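Local coordinates for protein pilus tip adhesin Cpa (Streptococcus pyogenes, PDB 4C0Z) that forms part of the pilus tip and binds covalently, through reactive thioester bonds, to molecules on the host cell surface, mediating adhesion of the streptococcal pili, at residues 20-25 and 40-45; 100-105 and 132-137; 116-121 and 168-173. One frame throughout, in Å; residues are numbered along the deposited sequence.

Contact 1 of 3, residues 20-25 and 40-45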
loop_
_atom_site.group_PDB
_atom_site.type_symbol
_atom_site.label_atom_id
_atom_site.label_comp_id
_atom_site.label_asym_id
_atom_site.label_seq_id
_atom_site.Cartn_x
_atom_site.Cartn_y
_atom_site.Cartn_z
ATOM N N TYR I 20 -9.308 19.216 4.700
ATOM C CA TYR I 20 -7.867 19.046 4.676
ATOM C C TYR I 20 -7.563 17.702 5.358
ATOM O O TYR I 20 -7.972 17.486 6.494
ATOM C CB TYR I 20 -7.184 20.248 5.378
ATOM C CG TYR I 20 -5.693 20.116 5.600
ATOM C CD1 TYR I 20 -4.853 19.654 4.584
ATOM C CD2 TYR I 20 -5.105 20.564 6.781
ATOM C CE1 TYR I 20 -3.483 19.553 4.775
ATOM C CE2 TYR I 20 -3.727 20.461 6.986
ATOM C CZ TYR I 20 -2.924 19.946 5.981
ATOM O OH TYR I 20 -1.568 19.835 6.177
ATOM N N GLY I 21 -6.937 16.787 4.621
ATOM C CA GLY I 21 -6.568 15.465 5.108
ATOM C C GLY I 21 -5.061 15.363 5.135
ATOM O O GLY I 21 -4.410 15.686 4.148
ATOM N N TYR I 22 -4.498 14.951 6.261
ATOM C CA TYR I 22 -3.044 14.924 6.442
ATOM C C TYR I 22 -2.594 13.907 7.460
ATOM O O TYR I 22 -3.386 13.421 8.265
ATOM C CB TYR I 22 -2.575 16.337 6.929
ATOM C CG TYR I 22 -3.364 16.878 8.111
ATOM C CD1 TYR I 22 -4.647 17.401 7.938
ATOM C CD2 TYR I 22 -2.863 16.801 9.408
ATOM C CE1 TYR I 22 -5.392 17.864 9.017
ATOM C CE2 TYR I 22 -3.608 17.258 10.501
ATOM C CZ TYR I 22 -4.866 17.806 10.293
ATOM O OH TYR I 22 -5.639 18.288 11.319
ATOM N N ASP I 23 -1.296 13.646 7.478
ATOM C CA ASP I 23 -0.710 12.802 8.486
ATOM C C ASP I 23 -0.121 13.777 9.582
ATOM O O ASP I 23 0.768 14.575 9.279
ATOM C CB ASP I 23 0.390 11.909 7.855
ATOM C CG ASP I 23 0.908 10.806 8.770
ATOM O OD1 ASP I 23 0.410 10.690 9.916
ATOM O OD2 ASP I 23 1.725 9.997 8.309
ATOM N N SER I 24 -0.634 13.707 10.819
ATOM C CA SER I 24 -0.156 14.528 11.932
ATOM C C SER I 24 1.097 13.922 12.612
ATOM O O SER I 24 1.710 14.589 13.459
ATOM C CB SER I 24 -1.264 14.795 12.947
ATOM O OG SER I 24 -1.564 13.632 13.702
ATOM N N TYR I 25 1.496 12.672 12.238
ATOM C CA TYR I 25 2.726 12.090 12.769
ATOM C C TYR I 25 3.824 12.716 11.908
ATOM O O TYR I 25 4.207 12.189 10.866
ATOM C CB TYR I 25 2.736 10.544 12.679
ATOM C CG TYR I 25 3.967 9.960 13.341
ATOM C CD1 TYR I 25 4.139 10.025 14.722
ATOM C CD2 TYR I 25 4.987 9.395 12.584
ATOM C CE1 TYR I 25 5.276 9.503 15.333
ATOM C CE2 TYR I 25 6.129 8.871 13.184
ATOM C CZ TYR I 25 6.260 8.912 14.562
ATOM O OH TYR I 25 7.392 8.417 15.156
ATOM N N ASN I 40 -0.723 9.080 11.954
ATOM C CA ASN I 40 -1.792 9.618 12.762
ATOM C C ASN I 40 -2.561 10.553 11.854
ATOM O O ASN I 40 -2.366 11.762 11.864
ATOM C CB ASN I 40 -1.298 10.288 14.057
ATOM C CG ASN I 40 -2.412 10.537 15.045
ATOM O OD1 ASN I 40 -3.611 10.553 14.706
ATOM N ND2 ASN I 40 -2.041 10.748 16.300
ATOM N N LEU I 41 -3.396 9.960 11.020
ATOM C CA LEU I 41 -4.177 10.668 10.019
ATOM C C LEU I 41 -5.320 11.422 10.609
ATOM O O LEU I 41 -6.007 10.940 11.521
ATOM C CB LEU I 41 -4.637 9.736 8.885
ATOM C CG LEU I 41 -3.574 8.801 8.292
ATOM C CD1 LEU I 41 -4.187 7.790 7.351
ATOM C CD2 LEU I 41 -2.453 9.572 7.629
ATOM N N LYS I 42 -5.497 12.639 10.110
ATOM C CA LYS I 42 -6.542 13.550 10.568
ATOM C C LYS I 42 -7.216 14.243 9.402
ATOM O O LYS I 42 -6.617 14.388 8.340
ATOM C CB LYS I 42 -5.937 14.620 11.501
ATOM C CG LYS I 42 -6.188 14.393 12.984
ATOM C CD LYS I 42 -5.323 13.339 13.627
ATOM C CE LYS I 42 -5.061 13.614 15.085
ATOM N NZ LYS I 42 -5.613 12.548 15.953
ATOM N N VAL I 43 -8.452 14.678 9.620
ATOM C CA VAL I 43 -9.228 15.522 8.711
ATOM C C VAL I 43 -9.758 16.684 9.530
ATOM O O VAL I 43 -10.154 16.491 10.686
ATOM C CB VAL I 43 -10.359 14.848 7.869
ATOM C CG1 VAL I 43 -9.804 13.839 6.888
ATOM C CG2 VAL I 43 -11.449 14.226 8.748
ATOM N N ASN I 44 -9.743 17.894 8.951
ATOM C CA ASN I 44 -10.324 19.087 9.572
ATOM C C ASN I 44 -10.765 20.078 8.476
ATOM O O ASN I 44 -10.357 19.946 7.314
ATOM C CB ASN I 44 -9.428 19.698 10.668
ATOM C CG ASN I 44 -8.394 20.694 10.216
ATOM O OD1 ASN I 44 -7.810 20.601 9.149
ATOM N ND2 ASN I 44 -8.097 21.627 11.069
ATOM N N LEU I 45 -11.655 20.989 8.815
ATOM C CA LEU I 45 -12.221 21.957 7.882
ATOM C C LEU I 45 -11.928 23.386 8.374
ATOM O O LEU I 45 -12.518 23.830 9.364
ATOM C CB LEU I 45 -13.734 21.677 7.758
ATOM C CG LEU I 45 -14.570 22.520 6.790
ATOM C CD1 LEU I 45 -14.314 22.105 5.367
ATOM C CD2 LEU I 45 -16.028 22.330 7.077
#
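Asp23 OD1 and the backbone N of Asn40 meet at 2.8 Å in an almost perfectly straight hydrogen bond, with 179° at the hydrogen and the donor close to the C-O axis. The same oxygen takes a second, longer bond from Tyr25 N at 3.2 Å, which closes an Asx turn; this donor lies well above the carboxylate plane and the two arrive from opposite faces. Asn40 O is likewise gripped twice, by Ser24 N and by Ser24 OG, the latter at 2.7 Å. With chi1 of 73°, OG lies between the backbone N and the carbonyl carbon of Ser24, and from there it also touches CB of Asn40. These bonds tie off one end of an antiparallel pair, strands 19-23 and 41-44 of the six-stranded barrel, where Tyr20 with Asn44 and Tyr22 with Lys42 are the hydrogen-bonded pairs. On one face of the pair Asp23 CB packs on Leu41 CD2, beside Val43, whose CG1 lies 4.0 Å from Gly21 CA. On the other face Lys42 CB sits over the ring of Tyr22, 3.6 Å from CZ. The side chains of Tyr22 and Asn44 cross at about a right angle, ring and amide planes 73° apart, and Asn44 OD1 approaches the Tyr20 ring at its edge, 3.6 Å from CD2. Asn44 ND2 bonds to Pro8 O and Ser48 O, which would fix the amide's rotation. Further out, Asp23 OD2 is bonded to His39 ND1 and Tyr22 OH to Glu50. Lys42 NZ reaches Asn40 OD1, and Gln52 bonds to both, its OE1 to NZ and its NE2 to OD1. Leu41 lies against Cys55 of the thioester cross-link, its side chain about 7 Å from the bound spermidine.

Contact 2 of 3, residues 100-105 and 132-137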
loop_
_atom_site.group_PDB
_atom_site.type_symbol
_atom_site.label_atom_id
_atom_site.label_comp_id
_atom_site.label_asym_id
_atom_site.label_seq_id
_atom_site.Cartn_x
_atom_site.Cartn_y
_atom_site.Cartn_z
ATOM N N GLN I 100 -20.878 -1.651 8.379
ATOM C CA GLN I 100 -21.097 -2.082 9.773
ATOM C C GLN I 100 -19.828 -2.586 10.435
ATOM O O GLN I 100 -19.560 -2.239 11.586
ATOM C CB GLN I 100 -22.225 -3.127 9.879
ATOM C CG GLN I 100 -23.607 -2.558 9.573
ATOM C CD GLN I 100 -24.028 -2.650 8.120
ATOM O OE1 GLN I 100 -23.222 -2.837 7.199
ATOM N NE2 GLN I 100 -25.322 -2.508 7.882
ATOM N N ASN I 101 -19.032 -3.365 9.687
ATOM C CA ASN I 101 -17.757 -3.891 10.159
ATOM C C ASN I 101 -16.759 -2.777 10.423
ATOM O O ASN I 101 -16.105 -2.779 11.466
ATOM C CB ASN I 101 -17.198 -4.929 9.190
ATOM C CG ASN I 101 -17.910 -6.250 9.299
ATOM O OD1 ASN I 101 -18.340 -6.676 10.377
ATOM N ND2 ASN I 101 -18.070 -6.921 8.181
ATOM N N ILE I 102 -16.687 -1.801 9.504
ATOM C CA ILE I 102 -15.802 -0.652 9.610
ATOM C C ILE I 102 -16.204 0.193 10.822
ATOM O O ILE I 102 -15.342 0.512 11.650
ATOM C CB ILE I 102 -15.708 0.125 8.263
ATOM C CG1 ILE I 102 -14.845 -0.677 7.247
ATOM C CG2 ILE I 102 -15.135 1.540 8.460
ATOM C CD1 ILE I 102 -15.132 -0.419 5.815
ATOM N N LEU I 103 -17.511 0.485 10.956
ATOM C CA LEU I 103 -18.076 1.237 12.088
ATOM C C LEU I 103 -17.745 0.574 13.420
ATOM O O LEU I 103 -17.362 1.275 14.365
ATOM C CB LEU I 103 -19.587 1.405 11.956
ATOM C CG LEU I 103 -20.121 2.797 11.577
ATOM C CD1 LEU I 103 -21.618 2.848 11.733
ATOM C CD2 LEU I 103 -19.499 3.904 12.414
ATOM N N ARG I 104 -17.873 -0.778 13.490
ATOM C CA ARG I 104 -17.541 -1.552 14.695
ATOM C C ARG I 104 -16.066 -1.407 15.077
ATOM O O ARG I 104 -15.757 -1.285 16.264
ATOM C CB ARG I 104 -17.902 -3.033 14.542
ATOM C CG ARG I 104 -19.271 -3.361 15.071
ATOM C CD ARG I 104 -19.542 -4.854 15.134
ATOM N NE ARG I 104 -19.641 -5.455 13.803
ATOM C CZ ARG I 104 -20.763 -5.536 13.091
ATOM N NH1 ARG I 104 -21.898 -5.041 13.567
ATOM N NH2 ARG I 104 -20.754 -6.104 11.895
ATOM N N ILE I 105 -15.164 -1.389 14.072
ATOM C CA ILE I 105 -13.726 -1.233 14.278
ATOM C C ILE I 105 -13.435 0.151 14.832
ATOM O O ILE I 105 -12.672 0.260 15.786
ATOM C CB ILE I 105 -12.901 -1.533 12.994
ATOM C CG1 ILE I 105 -12.944 -3.036 12.658
ATOM C CG2 ILE I 105 -11.441 -1.042 13.125
ATOM C CD1 ILE I 105 -12.510 -3.340 11.246
ATOM N N ASN I 132 -4.774 -1.417 10.564
ATOM C CA ASN I 132 -4.631 -2.772 10.039
ATOM C C ASN I 132 -5.957 -3.512 9.985
ATOM O O ASN I 132 -6.207 -4.203 9.008
ATOM C CB ASN I 132 -3.554 -3.545 10.787
ATOM C CG ASN I 132 -2.204 -3.319 10.141
ATOM O OD1 ASN I 132 -1.780 -4.105 9.314
ATOM N ND2 ASN I 132 -1.557 -2.176 10.385
ATOM N N ALA I 133 -6.839 -3.299 10.978
ATOM C CA ALA I 133 -8.182 -3.878 10.994
ATOM C C ALA I 133 -9.049 -3.227 9.883
ATOM O O ALA I 133 -9.778 -3.930 9.181
ATOM C CB ALA I 133 -8.819 -3.696 12.361
ATOM N N ILE I 134 -8.916 -1.906 9.688
ATOM C CA ILE I 134 -9.597 -1.172 8.609
ATOM C C ILE I 134 -9.184 -1.718 7.215
ATOM O O ILE I 134 -10.061 -2.058 6.411
ATOM C CB ILE I 134 -9.366 0.371 8.735
ATOM C CG1 ILE I 134 -10.141 0.977 9.974
ATOM C CG2 ILE I 134 -9.694 1.117 7.425
ATOM C CD1 ILE I 134 -11.685 0.930 9.910
ATOM N N TRP I 135 -7.864 -1.845 6.967
ATOM C CA TRP I 135 -7.309 -2.359 5.703
ATOM C C TRP I 135 -7.783 -3.760 5.386
ATOM O O TRP I 135 -7.954 -4.076 4.210
ATOM C CB TRP I 135 -5.778 -2.329 5.696
ATOM C CG TRP I 135 -5.184 -0.971 5.529
ATOM C CD1 TRP I 135 -5.693 0.065 4.807
ATOM C CD2 TRP I 135 -3.887 -0.552 5.970
ATOM N NE1 TRP I 135 -4.827 1.122 4.829
ATOM C CE2 TRP I 135 -3.709 0.775 5.538
ATOM C CE3 TRP I 135 -2.868 -1.163 6.716
ATOM C CZ2 TRP I 135 -2.564 1.506 5.828
ATOM C CZ3 TRP I 135 -1.741 -0.435 7.015
ATOM C CH2 TRP I 135 -1.581 0.873 6.552
ATOM N N TYR I 136 -7.997 -4.598 6.428
ATOM C CA TYR I 136 -8.508 -5.951 6.273
ATOM C C TYR I 136 -9.859 -5.898 5.516
ATOM O O TYR I 136 -10.105 -6.723 4.641
ATOM C CB TYR I 136 -8.672 -6.617 7.664
ATOM C CG TYR I 136 -9.272 -8.004 7.622
ATOM C CD1 TYR I 136 -8.494 -9.113 7.306
ATOM C CD2 TYR I 136 -10.613 -8.211 7.914
ATOM C CE1 TYR I 136 -9.042 -10.395 7.274
ATOM C CE2 TYR I 136 -11.174 -9.488 7.880
ATOM C CZ TYR I 136 -10.387 -10.575 7.554
ATOM O OH TYR I 136 -10.932 -11.830 7.502
ATOM N N TYR I 137 -10.708 -4.904 5.832
ATOM C CA TYR I 137 -12.016 -4.769 5.188
ATOM C C TYR I 137 -11.997 -3.917 3.927
ATOM O O TYR I 137 -12.607 -4.306 2.936
ATOM C CB TYR I 137 -13.074 -4.258 6.180
ATOM C CG TYR I 137 -13.486 -5.323 7.173
ATOM C CD1 TYR I 137 -14.361 -6.345 6.808
ATOM C CD2 TYR I 137 -12.954 -5.349 8.459
ATOM C CE1 TYR I 137 -14.704 -7.357 7.705
ATOM C CE2 TYR I 137 -13.312 -6.339 9.375
ATOM C CZ TYR I 137 -14.185 -7.341 8.993
ATOM O OH TYR I 137 -14.502 -8.318 9.901
#
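Two antiparallel helices of the thioester domain, 98-108 and 123-138, pack here through buried side chains, their local axes 9.8 Å apart and 179° between directions. Helix 123-138 also carries Trp135, which touches the bound spermidine; the residues facing helix 98-108 are Ala133, Ile134 and Tyr137. Ile105 meets all three. Its CG2 branch rests against Ala133 CB and Ile134 CD1, both at 3.8 Å, whereas CD1, ending the other branch, extends to Tyr137 CD2 and the backbone O of Ala133. The CD1 methyl of Ile134 also meets Ile102 CG2, so it lies between Ile102 and Ile105, bent there by a chi2 of -66°. Ile102 CG1 passes alongside Tyr137 CB, the two side chains running in opposite directions. Pro177 of helix 177-181 touches both Asn101 and Tyr137. Asn101 covers one face of the Tyr137 ring, with Tyr136 CD2 toward the rim of the opposite face. Arg104 NH2 donates to Asn101 OD1 at 2.9 Å, which would help to fix the amide. Asn101 CB makes a CH-pi contact 3.8 Å from the ring centroid, the amide lies stacked 29° from the ring plane, and Asn101 ND2 comes within 3.4 Å of Tyr137 CE1.

Contact 3 of 3, residues 116-121 and 168-173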
loop_
_atom_site.group_PDB
_atom_site.type_symbol
_atom_site.label_atom_id
_atom_site.label_comp_id
_atom_site.label_asym_id
_atom_site.label_seq_id
_atom_site.Cartn_x
_atom_site.Cartn_y
_atom_site.Cartn_z
ATOM N N GLY I 116 -12.852 -1.558 25.657
ATOM C CA GLY I 116 -11.505 -1.726 26.195
ATOM C C GLY I 116 -10.593 -2.692 25.467
ATOM O O GLY I 116 -9.634 -3.182 26.067
ATOM N N ILE I 117 -10.856 -2.962 24.169
ATOM C CA ILE I 117 -10.024 -3.856 23.346
ATOM C C ILE I 117 -8.581 -3.308 23.228
ATOM O O ILE I 117 -7.626 -4.091 23.241
ATOM C CB ILE I 117 -10.688 -4.133 21.957
ATOM C CG1 ILE I 117 -11.951 -5.018 22.112
ATOM C CG2 ILE I 117 -9.695 -4.727 20.930
ATOM C CD1 ILE I 117 -12.765 -5.199 20.832
ATOM N N MET I 118 -8.441 -1.969 23.176
ATOM C CA MET I 118 -7.171 -1.252 23.032
ATOM C C MET I 118 -6.447 -0.960 24.359
ATOM O O MET I 118 -5.388 -0.332 24.333
ATOM C CB MET I 118 -7.368 0.064 22.237
ATOM C CG MET I 118 -8.243 -0.066 20.985
ATOM S SD MET I 118 -7.833 -1.418 19.833
ATOM C CE MET I 118 -6.233 -0.899 19.271
ATOM N N LYS I 119 -7.000 -1.407 25.508
ATOM C CA LYS I 119 -6.414 -1.177 26.835
ATOM C C LYS I 119 -4.958 -1.655 26.927
ATOM O O LYS I 119 -4.640 -2.776 26.516
ATOM C CB LYS I 119 -7.278 -1.813 27.940
ATOM C CG LYS I 119 -6.882 -1.413 29.363
ATOM C CD LYS I 119 -7.142 -2.542 30.350
ATOM C CE LYS I 119 -6.296 -2.432 31.593
ATOM N NZ LYS I 119 -6.669 -3.461 32.599
ATOM N N GLY I 120 -4.097 -0.772 27.429
ATOM C CA GLY I 120 -2.674 -1.038 27.607
ATOM C C GLY I 120 -1.811 -0.781 26.384
ATOM O O GLY I 120 -0.582 -0.813 26.485
ATOM N N ILE I 121 -2.434 -0.527 25.222
ATOM C CA ILE I 121 -1.712 -0.259 23.969
ATOM C C ILE I 121 -1.427 1.245 23.836
ATOM O O ILE I 121 -2.352 2.056 23.912
ATOM C CB ILE I 121 -2.452 -0.841 22.724
ATOM C CG1 ILE I 121 -2.848 -2.320 22.943
ATOM C CG2 ILE I 121 -1.599 -0.685 21.447
ATOM C CD1 ILE I 121 -3.767 -2.916 21.867
ATOM N N ARG I 168 -1.365 -7.840 18.831
ATOM C CA ARG I 168 -1.778 -9.061 18.133
ATOM C C ARG I 168 -3.166 -9.537 18.571
ATOM O O ARG I 168 -3.992 -9.910 17.730
ATOM C CB ARG I 168 -0.730 -10.164 18.329
ATOM C CG ARG I 168 0.541 -9.919 17.540
ATOM C CD ARG I 168 1.615 -10.942 17.827
ATOM N NE ARG I 168 2.659 -10.867 16.809
ATOM C CZ ARG I 168 3.882 -11.375 16.928
ATOM N NH1 ARG I 168 4.242 -12.011 18.037
ATOM N NH2 ARG I 168 4.755 -11.252 15.936
ATOM N N ASN I 169 -3.427 -9.486 19.886
ATOM C CA ASN I 169 -4.706 -9.894 20.465
ATOM C C ASN I 169 -5.825 -8.919 20.101
ATOM O O ASN I 169 -6.937 -9.361 19.785
ATOM C CB ASN I 169 -4.597 -10.061 21.986
ATOM C CG ASN I 169 -5.343 -11.258 22.519
ATOM O OD1 ASN I 169 -6.477 -11.557 22.118
ATOM N ND2 ASN I 169 -4.681 -12.028 23.377
ATOM N N ALA I 170 -5.525 -7.601 20.125
ATOM C CA ALA I 170 -6.493 -6.557 19.786
ATOM C C ALA I 170 -6.891 -6.615 18.309
ATOM O O ALA I 170 -8.069 -6.437 18.007
ATOM C CB ALA I 170 -5.952 -5.188 20.147
ATOM N N LEU I 171 -5.932 -6.930 17.402
ATOM C CA LEU I 171 -6.189 -7.087 15.963
ATOM C C LEU I 171 -7.124 -8.270 15.718
ATOM O O LEU I 171 -8.091 -8.132 14.961
ATOM C CB LEU I 171 -4.877 -7.243 15.165
ATOM C CG LEU I 171 -5.019 -7.426 13.637
ATOM C CD1 LEU I 171 -5.556 -6.160 12.952
ATOM C CD2 LEU I 171 -3.698 -7.867 13.019
ATOM N N LYS I 172 -6.847 -9.410 16.395
ATOM C CA LYS I 172 -7.627 -10.647 16.338
ATOM C C LYS I 172 -9.094 -10.379 16.684
ATOM O O LYS I 172 -9.996 -10.834 15.969
ATOM C CB LYS I 172 -7.031 -11.697 17.303
ATOM C CG LYS I 172 -7.593 -13.101 17.114
ATOM C CD LYS I 172 -7.193 -14.042 18.233
ATOM C CE LYS I 172 -7.549 -15.484 17.938
ATOM N NZ LYS I 172 -9.016 -15.728 17.951
ATOM N N ARG I 173 -9.320 -9.627 17.772
ATOM C CA ARG I 173 -10.654 -9.285 18.248
ATOM C C ARG I 173 -11.387 -8.324 17.310
ATOM O O ARG I 173 -12.562 -8.552 17.039
ATOM C CB ARG I 173 -10.604 -8.749 19.689
ATOM C CG ARG I 173 -10.202 -9.810 20.720
ATOM C CD ARG I 173 -9.975 -9.210 22.090
ATOM N NE ARG I 173 -11.234 -8.923 22.783
ATOM C CZ ARG I 173 -11.326 -8.251 23.928
ATOM N NH1 ARG I 173 -10.232 -7.788 24.524
ATOM N NH2 ARG I 173 -12.511 -8.034 24.484
#
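Ile117 points its CB toward helix 161-174, and its two branches part there to meet Ala170 and Arg173. From CB, the CG2 methyl lies beside the helix backbone, 3.8 Å from Ala170 O and 3.9 Å from Ala170 CB. On the other branch CG1 is the touching atom: it lies over the centre of the Arg173 guanidinium, 3.8 Å from CZ, so the flat cation is met on its face by a methylene group. CD1, the tip, continues past the guanidinium centre in the extended form. A chi1 of -70° sets CG1 anti to the carbonyl carbon, and this places the two branches over two different residues about one helical turn apart. Arg173 arrives at the isoleucine through a bend at chi3 of 78°. Its NE forms a salt bridge with Glu179, which would help to fix the rotation of the guanidinium; Leu183 packs on both Ile117 and Arg173. The segment 116-121 belongs to the link between helices 98-108 and 123-138 in the thioester domain, and it folds as two overlapping beta turns, type I from Gly116 to Lys119 and type II from Met118 to Ile121. The turns bring three side chains and a carbonyl round the small Ala170: Ile121 CD1 is 3.6 Å from Ala170 CB, Ile117 O is 3.7 Å from it, and Met118 SD approaches the same methyl at 4.2 Å. Met118 leaves its backbone in the direction away from the helix and folds back at its end, all three torsions near -60°, with Ala126, Val129 and Thr130 of helix 123-138 beside it.

Overall arrangement
Contact 1 comes first along the chain of this N-terminal thioester domain of the adhesin and joins two strands of the barrel. Contacts 2 and 3 follow in the helical part, their segments alternating along the chain. Their centres are about 14 Å apart, and they touch where Leu171 CD1 of helix 161-174 packs against Asn132 and Ala133 of helix 123-138. Contact 1 lies on the opposite side of the chain's centre, about 19 Å from contact 2 and about 24 Å from contact 3 between centres. Strand 41-44 pairs with strand 51-56, which holds Cys55 of the Cys55-Gln204 thioester, and helix 123-138 supplies Trp135 to the same spermidine pocket, so barrel and helices meet at the reactive bond.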